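Local coordinates for mevalonate kinase (Staphylococcus aureus, PDB 2X7I), which probably catalyses the ATP-dependent phosphorylation of mevalonate to phosphomevalonate on the route to isoprenoids, as a kinase of the GHMP family, at residues A110-S115 against K121-E126; N75-L80 against E85-T90; G211-R216 against F233-A238; I15-E20 against S275-A280. One frame throughout, in Å; residues are numbered along the deposited sequence.

Contact 1: A110-S115 against K121-E126; sequences AFVRAS and KSLTKE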
loop_
_atom_site.group_PDB
_atom_site.type_symbol
_atom_site.label_atom_id
_atom_site.label_comp_id
_atom_site.label_asym_id
_atom_site.label_seq_id
_atom_site.Cartn_x
_atom_site.Cartn_y
_atom_site.Cartn_z
ATOM N N ALA A 110 -4.648 -7.350 9.277
ATOM C CA ALA A 110 -5.845 -6.998 10.025
ATOM C C ALA A 110 -6.606 -8.243 10.469
ATOM O O ALA A 110 -7.030 -8.349 11.627
ATOM C CB ALA A 110 -6.735 -6.116 9.192
ATOM N N PHE A 111 -6.777 -9.189 9.554
ATOM C CA PHE A 111 -7.516 -10.403 9.871
ATOM C C PHE A 111 -6.821 -11.248 10.952
ATOM O O PHE A 111 -7.490 -11.799 11.842
ATOM C CB PHE A 111 -7.768 -11.253 8.632
ATOM C CG PHE A 111 -8.590 -12.457 8.916
ATOM C CD1 PHE A 111 -9.968 -12.368 8.966
ATOM C CD2 PHE A 111 -7.992 -13.665 9.200
ATOM C CE1 PHE A 111 -10.739 -13.479 9.276
ATOM C CE2 PHE A 111 -8.755 -14.772 9.509
ATOM C CZ PHE A 111 -10.126 -14.683 9.545
ATOM N N VAL A 112 -5.496 -11.358 10.863
ATOM C CA VAL A 112 -4.731 -12.141 11.832
ATOM C C VAL A 112 -4.778 -11.489 13.211
ATOM O O VAL A 112 -4.965 -12.171 14.203
ATOM C CB VAL A 112 -3.266 -12.330 11.413
ATOM C CG1 VAL A 112 -2.453 -12.902 12.587
ATOM C CG2 VAL A 112 -3.176 -13.238 10.195
ATOM N N ARG A 113 -4.599 -10.175 13.259
ATOM C CA ARG A 113 -4.752 -9.419 14.488
ATOM C C ARG A 113 -6.132 -9.651 15.136
ATOM O O ARG A 113 -6.218 -10.025 16.302
ATOM C CB ARG A 113 -4.527 -7.930 14.217
ATOM C CG ARG A 113 -3.058 -7.572 14.114
ATOM C CD ARG A 113 -2.822 -6.142 13.632
ATOM N NE ARG A 113 -1.413 -5.779 13.796
ATOM C CZ ARG A 113 -0.794 -4.772 13.181
ATOM N NH1 ARG A 113 -1.439 -3.976 12.333
ATOM N NH2 ARG A 113 0.488 -4.560 13.425
ATOM N N ALA A 114 -7.196 -9.436 14.361
ATOM C CA ALA A 114 -8.559 -9.687 14.807
ATOM C C ALA A 114 -8.731 -11.106 15.343
ATOM O O ALA A 114 -9.401 -11.316 16.362
ATOM C CB ALA A 114 -9.535 -9.445 13.658
ATOM N N SER A 115 -8.124 -12.068 14.649
ATOM C CA SER A 115 -8.244 -13.487 14.997
ATOM C C SER A 115 -7.661 -13.775 16.366
ATOM O O SER A 115 -8.296 -14.434 17.184
ATOM C CB SER A 115 -7.529 -14.370 13.965
ATOM O OG SER A 115 -8.106 -14.212 12.687
ATOM N N LYS A 121 -5.542 -14.474 22.390
ATOM C CA LYS A 121 -4.165 -14.975 22.295
ATOM C C LYS A 121 -3.146 -13.864 22.088
ATOM O O LYS A 121 -3.382 -12.914 21.335
ATOM C CB LYS A 121 -4.035 -15.987 21.152
ATOM C CG LYS A 121 -4.641 -17.347 21.447
ATOM C CD LYS A 121 -4.561 -18.279 20.240
ATOM C CE LYS A 121 -3.135 -18.747 19.973
ATOM N NZ LYS A 121 -3.087 -19.807 18.925
ATOM N N SER A 122 -2.001 -14.005 22.747
ATOM C CA SER A 122 -0.904 -13.064 22.577
ATOM C C SER A 122 -0.284 -13.211 21.183
ATOM O O SER A 122 -0.132 -14.324 20.682
ATOM C CB SER A 122 0.147 -13.266 23.672
ATOM O OG SER A 122 0.262 -14.636 24.037
ATOM N N LEU A 123 0.061 -12.076 20.573
ATOM C CA LEU A 123 0.557 -12.027 19.199
ATOM C C LEU A 123 1.877 -11.256 19.094
ATOM O O LEU A 123 1.917 -10.032 19.247
ATOM C CB LEU A 123 -0.495 -11.382 18.284
ATOM C CG LEU A 123 -0.198 -11.344 16.777
ATOM C CD1 LEU A 123 -0.155 -12.748 16.186
ATOM C CD2 LEU A 123 -1.227 -10.484 16.046
ATOM N N THR A 124 2.950 -11.986 18.817
ATOM C CA THR A 124 4.266 -11.401 18.559
ATOM C C THR A 124 4.351 -10.912 17.120
ATOM O O THR A 124 3.582 -11.358 16.264
ATOM C CB THR A 124 5.377 -12.449 18.808
ATOM O OG1 THR A 124 5.429 -12.753 20.214
ATOM C CG2 THR A 124 6.753 -11.940 18.348
ATOM N N LYS A 125 5.281 -9.994 16.859
ATOM C CA LYS A 125 5.551 -9.537 15.498
ATOM C C LYS A 125 5.885 -10.672 14.537
ATOM O O LYS A 125 5.214 -10.833 13.522
ATOM C CB LYS A 125 6.662 -8.483 15.468
ATOM C CG LYS A 125 6.122 -7.053 15.437
ATOM C CD LYS A 125 7.163 -6.033 15.892
ATOM C CE LYS A 125 6.685 -4.607 15.642
ATOM N NZ LYS A 125 5.389 -4.304 16.317
ATOM N N GLU A 126 6.907 -11.462 14.846
ATOM C CA GLU A 126 7.309 -12.544 13.939
ATOM C C GLU A 126 6.187 -13.558 13.699
ATOM O O GLU A 126 6.091 -14.108 12.618
ATOM C CB GLU A 126 8.584 -13.252 14.406
ATOM C CG GLU A 126 9.766 -13.094 13.431
ATOM C CD GLU A 126 9.524 -13.758 12.067
ATOM O OE1 GLU A 126 8.910 -14.846 12.006
ATOM O OE2 GLU A 126 9.962 -13.187 11.052
#

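Contact 2: N75-L80 against E85-T90; sequences NRFVEL and EPLAVT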
loop_
_atom_site.group_PDB
_atom_site.type_symbol
_atom_site.label_atom_id
_atom_site.label_comp_id
_atom_site.label_asym_id
_atom_site.label_seq_id
_atom_site.Cartn_x
_atom_site.Cartn_y
_atom_site.Cartn_z
ATOM N N ASN A 75 -13.100 -19.438 6.639
ATOM C CA ASN A 75 -13.259 -20.882 6.684
ATOM C C ASN A 75 -12.117 -21.546 7.446
ATOM O O ASN A 75 -12.352 -22.354 8.332
ATOM C CB ASN A 75 -13.352 -21.466 5.272
ATOM C CG ASN A 75 -14.704 -21.231 4.624
ATOM O OD1 ASN A 75 -15.670 -20.818 5.282
ATOM N ND2 ASN A 75 -14.781 -21.489 3.324
ATOM N N ARG A 76 -10.886 -21.190 7.104
ATOM C CA ARG A 76 -9.708 -21.723 7.787
ATOM C C ARG A 76 -9.719 -21.415 9.276
ATOM O O ARG A 76 -9.397 -22.269 10.091
ATOM C CB ARG A 76 -8.419 -21.160 7.174
ATOM C CG ARG A 76 -7.159 -21.875 7.649
ATOM C CD ARG A 76 -5.894 -21.157 7.173
ATOM N NE ARG A 76 -4.648 -21.709 7.724
ATOM C CZ ARG A 76 -4.053 -22.828 7.300
ATOM N NH1 ARG A 76 -4.592 -23.568 6.323
ATOM N NH2 ARG A 76 -2.905 -23.212 7.867
ATOM N N PHE A 77 -10.073 -20.184 9.621
ATOM C CA PHE A 77 -10.083 -19.756 11.005
ATOM C C PHE A 77 -11.121 -20.526 11.822
ATOM O O PHE A 77 -10.874 -20.885 12.969
ATOM C CB PHE A 77 -10.345 -18.250 11.063
ATOM C CG PHE A 77 -10.676 -17.742 12.431
ATOM C CD1 PHE A 77 -9.668 -17.487 13.352
ATOM C CD2 PHE A 77 -11.992 -17.499 12.792
ATOM C CE1 PHE A 77 -9.966 -17.006 14.612
ATOM C CE2 PHE A 77 -12.294 -17.020 14.046
ATOM C CZ PHE A 77 -11.274 -16.778 14.962
ATOM N N VAL A 78 -12.273 -20.782 11.215
ATOM C CA VAL A 78 -13.363 -21.498 11.859
ATOM C C VAL A 78 -13.058 -22.990 12.064
ATOM O O VAL A 78 -13.466 -23.573 13.068
ATOM C CB VAL A 78 -14.666 -21.307 11.044
ATOM C CG1 VAL A 78 -15.728 -22.340 11.424
ATOM C CG2 VAL A 78 -15.185 -19.880 11.231
ATOM N N GLU A 79 -12.319 -23.594 11.133
ATOM C CA GLU A 79 -11.993 -25.025 11.209
ATOM C C GLU A 79 -10.763 -25.319 12.078
ATOM O O GLU A 79 -10.777 -26.244 12.887
ATOM C CB GLU A 79 -11.820 -25.617 9.800
ATOM C CG GLU A 79 -13.144 -25.852 9.057
ATOM C CD GLU A 79 -14.101 -26.793 9.807
ATOM O OE1 GLU A 79 -15.339 -26.628 9.682
ATOM O OE2 GLU A 79 -13.618 -27.700 10.527
ATOM N N LEU A 80 -9.709 -24.532 11.915
ATOM C CA LEU A 80 -8.502 -24.676 12.743
ATOM C C LEU A 80 -8.826 -24.595 14.248
ATOM O O LEU A 80 -8.257 -25.340 15.058
ATOM C CB LEU A 80 -7.477 -23.590 12.375
ATOM C CG LEU A 80 -5.992 -23.816 12.691
ATOM C CD1 LEU A 80 -5.313 -24.571 11.542
ATOM C CD2 LEU A 80 -5.260 -22.488 12.951
ATOM N N GLU A 85 -19.847 -21.793 17.102
ATOM C CA GLU A 85 -20.818 -20.703 17.247
ATOM C C GLU A 85 -20.897 -19.809 15.992
ATOM O O GLU A 85 -19.885 -19.600 15.327
ATOM C CB GLU A 85 -20.477 -19.850 18.477
ATOM C CG GLU A 85 -20.486 -20.641 19.787
ATOM C CD GLU A 85 -20.936 -19.814 20.982
ATOM O OE1 GLU A 85 -20.079 -19.116 21.577
ATOM O OE2 GLU A 85 -22.142 -19.878 21.333
ATOM N N PRO A 86 -22.102 -19.281 15.674
ATOM C CA PRO A 86 -22.278 -18.301 14.587
ATOM C C PRO A 86 -21.376 -17.069 14.711
ATOM O O PRO A 86 -21.290 -16.479 15.792
ATOM C CB PRO A 86 -23.751 -17.889 14.722
ATOM C CG PRO A 86 -24.417 -19.067 15.345
ATOM C CD PRO A 86 -23.398 -19.656 16.284
ATOM N N LEU A 87 -20.724 -16.703 13.602
ATOM C CA LEU A 87 -19.769 -15.595 13.540
ATOM C C LEU A 87 -20.219 -14.542 12.537
ATOM O O LEU A 87 -20.658 -14.872 11.439
ATOM C CB LEU A 87 -18.392 -16.086 13.070
ATOM C CG LEU A 87 -17.323 -16.577 14.042
ATOM C CD1 LEU A 87 -16.002 -16.719 13.287
ATOM C CD2 LEU A 87 -17.157 -15.648 15.247
ATOM N N ALA A 88 -20.081 -13.276 12.916
ATOM C CA ALA A 88 -20.274 -12.155 12.007
ATOM C C ALA A 88 -18.916 -11.511 11.801
ATOM O O ALA A 88 -18.309 -11.040 12.748
ATOM C CB ALA A 88 -21.269 -11.147 12.571
ATOM N N VAL A 89 -18.436 -11.538 10.560
ATOM C CA VAL A 89 -17.149 -10.960 10.196
ATOM C C VAL A 89 -17.386 -9.730 9.329
ATOM O O VAL A 89 -18.139 -9.779 8.356
ATOM C CB VAL A 89 -16.274 -11.961 9.441
ATOM C CG1 VAL A 89 -14.946 -11.319 9.059
ATOM C CG2 VAL A 89 -16.045 -13.207 10.290
ATOM N N THR A 90 -16.744 -8.630 9.709
ATOM C CA THR A 90 -16.874 -7.348 9.022
ATOM C C THR A 90 -15.472 -6.858 8.646
ATOM O O THR A 90 -14.556 -6.888 9.466
ATOM C CB THR A 90 -17.589 -6.303 9.908
ATOM O OG1 THR A 90 -18.883 -6.794 10.300
ATOM C CG2 THR A 90 -17.772 -4.990 9.157
#

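Contact 3: G211-R216 against F233-A238; sequences GKLVLR and FNECHA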
loop_
_atom_site.group_PDB
_atom_site.type_symbol
_atom_site.label_atom_id
_atom_site.label_comp_id
_atom_site.label_asym_id
_atom_site.label_seq_id
_atom_site.Cartn_x
_atom_site.Cartn_y
_atom_site.Cartn_z
ATOM N N GLY A 211 17.511 1.323 -9.811
ATOM C CA GLY A 211 18.440 0.682 -8.896
ATOM C C GLY A 211 19.366 1.667 -8.213
ATOM O O GLY A 211 19.409 1.713 -6.980
ATOM N N LYS A 212 20.104 2.461 -8.993
ATOM C CA LYS A 212 20.943 3.516 -8.400
ATOM C C LYS A 212 20.122 4.589 -7.673
ATOM O O LYS A 212 20.558 5.098 -6.651
ATOM C CB LYS A 212 21.932 4.157 -9.408
ATOM C CG LYS A 212 21.392 4.524 -10.792
ATOM C CD LYS A 212 22.504 5.096 -11.689
ATOM C CE LYS A 212 22.342 4.697 -13.157
ATOM N NZ LYS A 212 22.751 3.278 -13.430
ATOM N N LEU A 213 18.935 4.920 -8.181
ATOM C CA LEU A 213 18.064 5.895 -7.509
ATOM C C LEU A 213 17.510 5.397 -6.166
ATOM O O LEU A 213 17.279 6.202 -5.269
ATOM C CB LEU A 213 16.918 6.327 -8.421
ATOM C CG LEU A 213 17.339 7.137 -9.653
ATOM C CD1 LEU A 213 16.175 7.270 -10.632
ATOM C CD2 LEU A 213 17.865 8.507 -9.245
ATOM N N VAL A 214 17.283 4.089 -6.041
ATOM C CA VAL A 214 16.895 3.482 -4.764
ATOM C C VAL A 214 18.049 3.560 -3.750
ATOM O O VAL A 214 17.813 3.707 -2.549
ATOM C CB VAL A 214 16.448 1.996 -4.933
ATOM C CG1 VAL A 214 16.279 1.315 -3.579
ATOM C CG2 VAL A 214 15.162 1.907 -5.740
ATOM N N LEU A 215 19.288 3.469 -4.233
ATOM C CA LEU A 215 20.462 3.550 -3.366
ATOM C C LEU A 215 20.605 4.957 -2.781
ATOM O O LEU A 215 20.848 5.117 -1.586
ATOM C CB LEU A 215 21.734 3.153 -4.126
ATOM C CG LEU A 215 23.048 3.162 -3.340
ATOM C CD1 LEU A 215 22.913 2.393 -2.023
ATOM C CD2 LEU A 215 24.200 2.612 -4.189
ATOM N N ARG A 216 20.439 5.974 -3.619
ATOM C CA ARG A 216 20.448 7.351 -3.134
ATOM C C ARG A 216 19.253 7.651 -2.220
ATOM O O ARG A 216 19.374 8.428 -1.284
ATOM C CB ARG A 216 20.443 8.328 -4.298
ATOM C CG ARG A 216 21.681 8.264 -5.181
ATOM C CD ARG A 216 21.449 9.037 -6.485
ATOM N NE ARG A 216 20.896 10.382 -6.254
ATOM C CZ ARG A 216 20.509 11.209 -7.226
ATOM N NH1 ARG A 216 20.615 10.849 -8.504
ATOM N NH2 ARG A 216 20.021 12.410 -6.922
ATOM N N PHE A 233 12.634 11.740 -7.031
ATOM C CA PHE A 233 11.325 11.512 -7.674
ATOM C C PHE A 233 11.336 12.037 -9.113
ATOM O O PHE A 233 10.916 11.344 -10.031
ATOM C CB PHE A 233 10.196 12.202 -6.905
ATOM C CG PHE A 233 9.522 11.340 -5.855
ATOM C CD1 PHE A 233 10.238 10.415 -5.101
ATOM C CD2 PHE A 233 8.168 11.487 -5.605
ATOM C CE1 PHE A 233 9.607 9.640 -4.135
ATOM C CE2 PHE A 233 7.530 10.713 -4.644
ATOM C CZ PHE A 233 8.261 9.790 -3.906
ATOM N N ASN A 234 11.821 13.266 -9.298
ATOM C CA ASN A 234 11.803 13.922 -10.607
ATOM C C ASN A 234 12.783 13.280 -11.594
ATOM O O ASN A 234 12.513 13.220 -12.798
ATOM C CB ASN A 234 12.083 15.421 -10.456
ATOM C CG ASN A 234 10.936 16.171 -9.776
ATOM O OD1 ASN A 234 9.764 15.948 -10.094
ATOM N ND2 ASN A 234 11.274 17.085 -8.863
ATOM N N GLU A 235 13.906 12.787 -11.077
ATOM C CA GLU A 235 14.854 12.013 -11.882
ATOM C C GLU A 235 14.266 10.687 -12.333
ATOM O O GLU A 235 14.433 10.303 -13.491
ATOM C CB GLU A 235 16.175 11.785 -11.129
ATOM C CG GLU A 235 16.943 13.076 -10.907
ATOM C CD GLU A 235 18.434 12.884 -10.675
ATOM O OE1 GLU A 235 19.068 12.075 -11.400
ATOM O OE2 GLU A 235 18.985 13.578 -9.793
ATOM N N CYS A 236 13.573 9.992 -11.429
ATOM C CA CYS A 236 12.897 8.724 -11.748
ATOM C C CYS A 236 11.923 8.917 -12.900
ATOM O O CYS A 236 11.904 8.146 -13.857
ATOM C CB CYS A 236 12.096 8.194 -10.551
ATOM S SG CYS A 236 13.037 7.564 -9.154
ATOM N N HIS A 237 11.103 9.960 -12.787
ATOM C CA HIS A 237 10.056 10.216 -13.768
ATOM C C HIS A 237 10.597 10.559 -15.151
ATOM O O HIS A 237 10.132 10.013 -16.152
ATOM C CB HIS A 237 9.125 11.330 -13.307
ATOM C CG HIS A 237 7.905 11.457 -14.159
ATOM N ND1 HIS A 237 7.001 10.425 -14.311
ATOM C CD2 HIS A 237 7.466 12.465 -14.947
ATOM C CE1 HIS A 237 6.040 10.809 -15.132
ATOM N NE2 HIS A 237 6.299 12.042 -15.533
ATOM N N ALA A 238 11.563 11.480 -15.183
ATOM C CA ALA A 238 12.248 11.872 -16.403
ATOM C C ALA A 238 12.909 10.665 -17.064
ATOM O O ALA A 238 12.812 10.494 -18.283
ATOM C CB ALA A 238 13.288 12.963 -16.107
#

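Contact 4: I15-E20 against S275-A280; sequences IILIGE and SMLLLA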
loop_
_atom_site.group_PDB
_atom_site.type_symbol
_atom_site.label_atom_id
_atom_site.label_comp_id
_atom_site.label_asym_id
_atom_site.label_seq_id
_atom_site.Cartn_x
_atom_site.Cartn_y
_atom_site.Cartn_z
ATOM N N ILE A 15 3.327 1.765 0.484
ATOM C CA ILE A 15 3.683 2.293 -0.834
ATOM C C ILE A 15 5.125 1.957 -1.160
ATOM O O ILE A 15 6.001 2.064 -0.311
ATOM C CB ILE A 15 3.480 3.828 -0.930
ATOM C CG1 ILE A 15 2.042 4.191 -0.548
ATOM C CG2 ILE A 15 3.820 4.329 -2.344
ATOM C CD1 ILE A 15 1.438 5.332 -1.346
ATOM N N ILE A 16 5.352 1.514 -2.393
ATOM C CA ILE A 16 6.693 1.395 -2.934
ATOM C C ILE A 16 6.999 2.770 -3.498
ATOM O O ILE A 16 6.493 3.137 -4.559
ATOM C CB ILE A 16 6.783 0.326 -4.052
ATOM C CG1 ILE A 16 6.322 -1.056 -3.557
ATOM C CG2 ILE A 16 8.201 0.232 -4.578
ATOM C CD1 ILE A 16 7.106 -1.598 -2.370
ATOM N N LEU A 17 7.782 3.554 -2.761
ATOM C CA LEU A 17 8.150 4.896 -3.201
ATOM C C LEU A 17 8.928 4.842 -4.509
ATOM O O LEU A 17 8.657 5.606 -5.436
ATOM C CB LEU A 17 9.002 5.586 -2.145
ATOM C CG LEU A 17 8.292 6.080 -0.882
ATOM C CD1 LEU A 17 9.307 6.827 -0.031
ATOM C CD2 LEU A 17 7.108 6.973 -1.198
ATOM N N ILE A 18 9.903 3.935 -4.560
ATOM C CA ILE A 18 10.729 3.709 -5.742
ATOM C C ILE A 18 10.965 2.217 -5.809
ATOM O O ILE A 18 11.242 1.586 -4.784
ATOM C CB ILE A 18 12.100 4.386 -5.638
ATOM C CG1 ILE A 18 11.976 5.836 -5.202
ATOM C CG2 ILE A 18 12.844 4.329 -6.966
ATOM C CD1 ILE A 18 13.216 6.335 -4.470
ATOM N N GLY A 19 10.862 1.660 -7.010
ATOM C CA GLY A 19 11.027 0.227 -7.215
ATOM C C GLY A 19 9.849 -0.350 -7.964
ATOM O O GLY A 19 8.810 0.298 -8.091
ATOM N N GLU A 20 10.015 -1.570 -8.461
ATOM C CA GLU A 20 8.984 -2.219 -9.255
ATOM C C GLU A 20 7.820 -2.743 -8.424
ATOM O O GLU A 20 7.898 -2.878 -7.210
ATOM C CB GLU A 20 9.576 -3.342 -10.135
ATOM C CG GLU A 20 10.100 -4.577 -9.400
ATOM C CD GLU A 20 11.096 -5.386 -10.247
ATOM O OE1 GLU A 20 10.655 -6.139 -11.150
ATOM O OE2 GLU A 20 12.320 -5.245 -10.014
ATOM N N SER A 275 -0.150 4.002 -8.288
ATOM C CA SER A 275 -0.403 5.331 -7.746
ATOM C C SER A 275 0.428 6.359 -8.500
ATOM O O SER A 275 1.457 6.025 -9.111
ATOM C CB SER A 275 -0.048 5.385 -6.257
ATOM O OG SER A 275 -0.836 4.472 -5.512
ATOM N N MET A 276 -0.041 7.603 -8.469
ATOM C CA MET A 276 0.812 8.750 -8.771
ATOM C C MET A 276 1.144 9.343 -7.420
ATOM O O MET A 276 0.252 9.500 -6.584
ATOM C CB MET A 276 0.098 9.781 -9.647
ATOM C CG MET A 276 1.026 10.862 -10.193
ATOM S SD MET A 276 0.257 11.969 -11.405
ATOM C CE MET A 276 -0.357 13.220 -10.313
ATOM N N LEU A 277 2.420 9.633 -7.197
ATOM C CA LEU A 277 2.888 10.211 -5.944
ATOM C C LEU A 277 3.391 11.638 -6.201
ATOM O O LEU A 277 4.296 11.833 -7.015
ATOM C CB LEU A 277 4.014 9.352 -5.354
ATOM C CG LEU A 277 3.791 7.832 -5.331
ATOM C CD1 LEU A 277 5.041 7.089 -4.896
ATOM C CD2 LEU A 277 2.626 7.472 -4.435
ATOM N N LEU A 278 2.803 12.623 -5.521
ATOM C CA LEU A 278 3.235 14.022 -5.651
ATOM C C LEU A 278 3.711 14.543 -4.301
ATOM O O LEU A 278 3.069 14.303 -3.283
ATOM C CB LEU A 278 2.097 14.918 -6.168
ATOM C CG LEU A 278 1.469 14.513 -7.511
ATOM C CD1 LEU A 278 0.219 15.347 -7.820
ATOM C CD2 LEU A 278 2.482 14.632 -8.625
ATOM N N LEU A 279 4.828 15.265 -4.303
ATOM C CA LEU A 279 5.427 15.763 -3.079
ATOM C C LEU A 279 5.088 17.234 -2.881
ATOM O O LEU A 279 5.232 18.044 -3.793
ATOM C CB LEU A 279 6.945 15.557 -3.105
ATOM C CG LEU A 279 7.453 14.110 -3.125
ATOM C CD1 LEU A 279 8.954 14.076 -2.874
ATOM C CD2 LEU A 279 6.734 13.235 -2.096
ATOM N N ALA A 280 4.615 17.561 -1.681
ATOM C CA ALA A 280 4.254 18.928 -1.313
ATOM C C ALA A 280 4.951 19.255 -0.011
ATOM O O ALA A 280 5.185 18.366 0.805
ATOM C CB ALA A 280 2.762 19.055 -1.149
#

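Contact 1: A110-S115 against K121-E126
L123 is the residue that bridges this contact, its two methyls meeting V112 and R113 on the helix it has just left behind. The motif is a helix-loop-helix connection in the N-terminal part of the GHMP kinase fold: helix 103-119 ends, the chain loops back through K121-T124, and helix 125-140 begins. It illustrates how one apolar residue in a connecting loop can bring the loop back onto the preceding helix without any hydrogen bond between the two segments. L123 carries the largest buried area of the contact. Its CG stands anti to the backbone N (chi1 -175°), which sends the branched end towards the helix. One branch, CD2, rests on the base of the arginine, with L123 CD2 3.9 Å from R113 CG and 4.0 Å from R113 CA. The leucine lies crosswise to the arginine and meets it at the start of its stem. The other branch makes a looser apolar contact, L123 CD1 to V112 CG1 at 4.3 Å. V112 is itself buried, and its side chain also touches L128 and K131 of helix 125-140. R113 runs extended from CG to NE and uses NH1 to bond the backbone oxygen of E10, which ties helix 103-119 to strand 6-16. On another side of helix 103-119 from the loop, F111 O accepts two bonds from S115, one on each face of its carbonyl plane: from S115 N at 2.9 Å and from S115 OG at 2.6 Å.

Contact 2: N75-L80 against E85-T90
A single methyl, L87 CD1, joins F77 and V78 of the helix to the strand that follows it. This is the return half of a beta-alpha-beta crossover, in which strand 53-58, helix 70-80 and strand 87-93 succeed one another and the two strands lie parallel; here two consecutive helix residues share one leucine methyl of the strand. L87 CD1 lies 3.8 Å from F77 CE2, at the edge of the phenyl ring and in its plane, so the ring presents its rim and not a face. The same methyl is 3.9 Å from V78 CG2. V78 and L87 lie alongside, pointing opposite ways, while L87 comes crosswise to F77.

The next shell fixes these groups. F77 has CG anti to its backbone N (chi1 167°), which swings the ring over towards the strand, and its remaining surroundings include I83 of the loop and F111, S115 and L119 of helix 103-119. L87 also touches F118 of that helix, so the leucine lies between two helices that cover the sheet. Backbone pairing holds the strand in place: L87 pairs with S53, and V89 with S53 and K55, on strand 53-58, while A88 pairs with E44 on strand 29-45. Where the strand begins, L87 N gives a hydrogen bond to S52 OG.

Contact 3: G211-R216 against F233-A238
Segments 211-216 and 233-238, which meet through L213 and C236, run antiparallel (175°), their axes 10.6 Å apart at closest and the CA atoms of L213 and C236 7.3 Å from each other. They belong to a helical hairpin, helix 203-222 followed by helix 226-243, in the C-terminal half of the GHMP kinase fold. It is a clear case of a helix pair whose interface grades from buried apolar packing to a charged rim. L213 supplies the inner layer and has the most surface covered by the partner helix. Its CD1 lies over the backbone of the facing helix, 3.8 Å from C236 CA, while CD2 sits 4.1 Å from E235 CB, so the leucine fork straddles two successive residues. C236 directs its sulfur towards the same leucine, but the cysteine occurs in two conformations, and that approach is best read as approximate. One turn on from L213, R216 reaches across to E235 in a salt bridge, at the more exposed side of the pair. The arginine chain bends at its third torsion, bringing the guanidinium edge to the carboxylate; the planes of the two groups are 62° apart. E235 OE2 lies near the guanidinium plane but is itself approached from above the carboxylate plane. A second acid, D231, lies close to E235 OE2 and forms a long, weak ion pair with R216, so the arginine would be expected to ease the repulsion between the two carboxylates. R216 NH2 to E235 OE2 is 3.3 Å, with an N-H...O angle of 155°; the companion bond from R216 NH1 to E235 OE2 is weak, at 3.4 Å.

Contact 4: I15-E20 against S275-A280
L277 reaches from its strand into the corner formed by I15 and L17, and its side chain can be traced outward to see how one leucine binds two sheets together. CB faces the first segment, but its neighbour is the ring of F233 on helix 226-243. CG then stands anti to the carbonyl carbon (chi1 -46°), and the fork opens towards I15-L17. CD2 takes the isoleucine end: it is 3.9 Å from I15 CD1 and 4.0 Å from I15 CG2. CD1 goes to the bend of the chain, where it also meets I15 CG2 at 4.0 Å, so that this one isoleucine methyl sits between both branches of the leucine. I15 and L277 lie side by side with their ends pointing opposite ways. Beyond that, L277 CD1 approaches L17 O at 3.9 Å and L17 CD2 at 4.2 Å. L17 O is not left to this apolar company, since it accepts a hydrogen bond from K266 NZ. There is no hydrogen bond across the two segments; they are held by van der Waals contact alone, deep in the chain.

In sequence, I15-E20 is part of the first conserved motif of GHMP kinases, and S275 stands at the end of the glycine-rich third; in relatives these motifs line the active-site cleft. I15 lies on strand 6-16, which pairs antiparallel with strand 29-45 in the mixed sheet, while strand 276-280 lies between strands 264-267 and 175-180 of the four-stranded antiparallel sheet, with helix 226-243 packed alongside.

How the contacts relate
Contacts 2 and 4 are buried, whereas contacts 1 and 3 are only partly so. Contacts 1 and 2 lie on the same side of the chain's centre and touch through helix 103-119. Contacts 3 and 4 are joined likewise on the other side: I18 lies against V214 and C236, and F233 also packs against L279. Chemistry follows place. Contacts 1, 2 and 4 rest on apolar contact alone across their segments, including the F77 ring and the stem of R113, while contact 3 alone adds a salt bridge, at its surface. Only contact 4 spans most of the sequence, with the other three nested inside the loop it closes.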